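Local coordinates for protein amidohydrolase 2 (Bifidobacterium longum subsp. infantis, PDB 6UVZ) that probably acts as a hydrolase of the metallo-dependent hydrolase superfamily, with its substrate not established, at residues Val202-Arg206 / Asp238-Glu242. Numbering follows the deposited sequence.
Sequences VKYVR and DTFGE
Arg206 lays its side chain over one face of the Phe240 ring in a cation-pi contact. It joins two outer parts of the amidohydrolase TIM barrel: helix 199-209, which follows strand 187-191, and the segment at and just after the end of helix 229-239. Arg206 CZ is 4.4 Å from the centroid of the Phe240 ring, offset toward the rim. The guanidinium is tilted, its plane 45° from that of the ring. The Arg206 chain bends at chi3 (66°), and this turns the guanidinium toward the end of the facing helix. There Arg206 NH1 lies 3.2 Å from Thr239 O. The aliphatic part of the arginine packs too, with Arg206 CD 3.6 Å from Phe240 CZ. Replacing Arg206 by an alanine is likely to strip this ring face of its cation and open a gap beside Thr239. Phe240 also stacks on Phe246 and touches Val191 of strand 187-191, so the ring also packs against the barrel wall. Val202 lies one turn before Arg206. Its CG1, anti to the backbone N (chi1 179°), is directed at the Thr239 side chain. Thr239 turns its hydroxyl back to Leu235 O, in a hydrogen bond within its own helix. Thr239 CG2 meets Val202 CG1 at 3.9 Å.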
loop_
_atom_site.group_PDB
_atom_site.type_symbol
_atom_site.label_atom_id
_atom_site.label_comp_id
_atom_site.label_asym_id
_atom_site.label_seq_id
_atom_site.Cartn_x
_atom_site.Cartn_y
_atom_site.Cartn_z
ATOM N N VAL A 202 11.390 -11.614 0.836
ATOM C CA VAL A 202 10.036 -12.162 0.798
ATOM C C VAL A 202 9.923 -13.381 1.707
ATOM O O VAL A 202 8.922 -13.554 2.413
ATOM C CB VAL A 202 9.636 -12.496 -0.651
ATOM C CG1 VAL A 202 8.234 -13.087 -0.695
ATOM C CG2 VAL A 202 9.722 -11.254 -1.524
ATOM N N LYS A 203 10.947 -14.239 1.711
ATOM C CA LYS A 203 10.895 -15.443 2.535
ATOM C C LYS A 203 10.868 -15.100 4.020
ATOM O O LYS A 203 10.120 -15.712 4.792
ATOM C CB LYS A 203 12.081 -16.352 2.214
ATOM C CG LYS A 203 11.992 -17.029 0.856
ATOM C CD LYS A 203 13.262 -17.799 0.531
ATOM C CE LYS A 203 13.192 -18.415 -0.857
ATOM N NZ LYS A 203 14.443 -19.143 -1.210
ATOM N N TYR A 204 11.673 -14.121 4.440
ATOM C CA TYR A 204 11.678 -13.726 5.845
ATOM C C TYR A 204 10.378 -13.037 6.240
ATOM O O TYR A 204 9.924 -13.182 7.381
ATOM C CB TYR A 204 12.871 -12.815 6.134
ATOM C CG TYR A 204 12.925 -12.316 7.561
ATOM C CD1 TYR A 204 12.492 -11.036 7.888
ATOM C CD2 TYR A 204 13.401 -13.126 8.583
ATOM C CE1 TYR A 204 12.537 -10.577 9.190
ATOM C CE2 TYR A 204 13.450 -12.676 9.888
ATOM C CZ TYR A 204 13.017 -11.401 10.186
ATOM O OH TYR A 204 13.064 -10.950 11.485
ATOM N N VAL A 205 9.771 -12.286 5.319
ATOM C CA VAL A 205 8.529 -11.586 5.631
ATOM C C VAL A 205 7.390 -12.578 5.838
ATOM O O VAL A 205 6.575 -12.424 6.756
ATOM C CB VAL A 205 8.205 -10.565 4.524
ATOM C CG1 VAL A 205 6.750 -10.135 4.597
ATOM C CG2 VAL A 205 9.120 -9.353 4.640
ATOM N N ARG A 206 7.321 -13.616 5.002
ATOM C CA ARG A 206 6.235 -14.586 5.112
ATOM C C ARG A 206 6.314 -15.369 6.417
ATOM O O ARG A 206 5.281 -15.705 7.007
ATOM C CB ARG A 206 6.259 -15.540 3.918
ATOM C CG ARG A 206 6.050 -14.870 2.572
ATOM C CD ARG A 206 6.342 -15.836 1.437
ATOM N NE ARG A 206 5.386 -16.938 1.397
ATOM C CZ ARG A 206 5.560 -18.051 0.692
ATOM N NH1 ARG A 206 6.661 -18.217 -0.028
ATOM N NH2 ARG A 206 4.636 -19.003 0.712
ATOM N N ASP A 238 4.544 -17.823 -8.437
ATOM C CA ASP A 238 5.526 -18.857 -8.137
ATOM C C ASP A 238 5.854 -18.915 -6.651
ATOM O O ASP A 238 6.101 -20.003 -6.116
ATOM C CB ASP A 238 6.807 -18.626 -8.942
ATOM C CG ASP A 238 6.587 -18.750 -10.437
ATOM O OD1 ASP A 238 5.607 -19.410 -10.843
ATOM O OD2 ASP A 238 7.398 -18.192 -11.204
ATOM N N THR A 239 5.857 -17.766 -5.973
ATOM C CA THR A 239 6.231 -17.729 -4.564
ATOM C C THR A 239 5.091 -18.206 -3.671
ATOM O O THR A 239 5.285 -19.077 -2.816
ATOM C CB THR A 239 6.660 -16.313 -4.171
ATOM O OG1 THR A 239 7.712 -15.869 -5.038
ATOM C CG2 THR A 239 7.153 -16.283 -2.732
ATOM N N PHE A 240 3.896 -17.649 -3.856
ATOM C CA PHE A 240 2.752 -17.971 -3.014
ATOM C C PHE A 240 1.832 -19.023 -3.612
ATOM O O PHE A 240 1.164 -19.742 -2.861
ATOM C CB PHE A 240 1.928 -16.709 -2.729
ATOM C CG PHE A 240 2.643 -15.692 -1.888
ATOM C CD1 PHE A 240 2.466 -15.664 -0.514
ATOM C CD2 PHE A 240 3.487 -14.761 -2.469
ATOM C CE1 PHE A 240 3.120 -14.730 0.264
ATOM C CE2 PHE A 240 4.145 -13.824 -1.697
ATOM C CZ PHE A 240 3.961 -13.808 -0.328
ATOM N N GLY A 241 1.781 -19.136 -4.933
ATOM C CA GLY A 241 0.788 -19.989 -5.545
ATOM C C GLY A 241 -0.583 -19.334 -5.491
ATOM O O GLY A 241 -0.741 -18.161 -5.151
ATOM N N GLU A 242 -1.594 -20.130 -5.837
ATOM C CA GLU A 242 -2.981 -19.662 -5.820
ATOM C C GLU A 242 -3.489 -19.650 -4.378
ATOM O O GLU A 242 -4.297 -20.476 -3.949
ATOM C CB GLU A 242 -3.846 -20.523 -6.727
ATOM C CG GLU A 242 -3.522 -20.356 -8.203
ATOM C CD GLU A 242 -4.413 -21.191 -9.096
ATOM O OE1 GLU A 242 -4.446 -22.427 -8.924
ATOM O OE2 GLU A 242 -5.087 -20.605 -9.968
#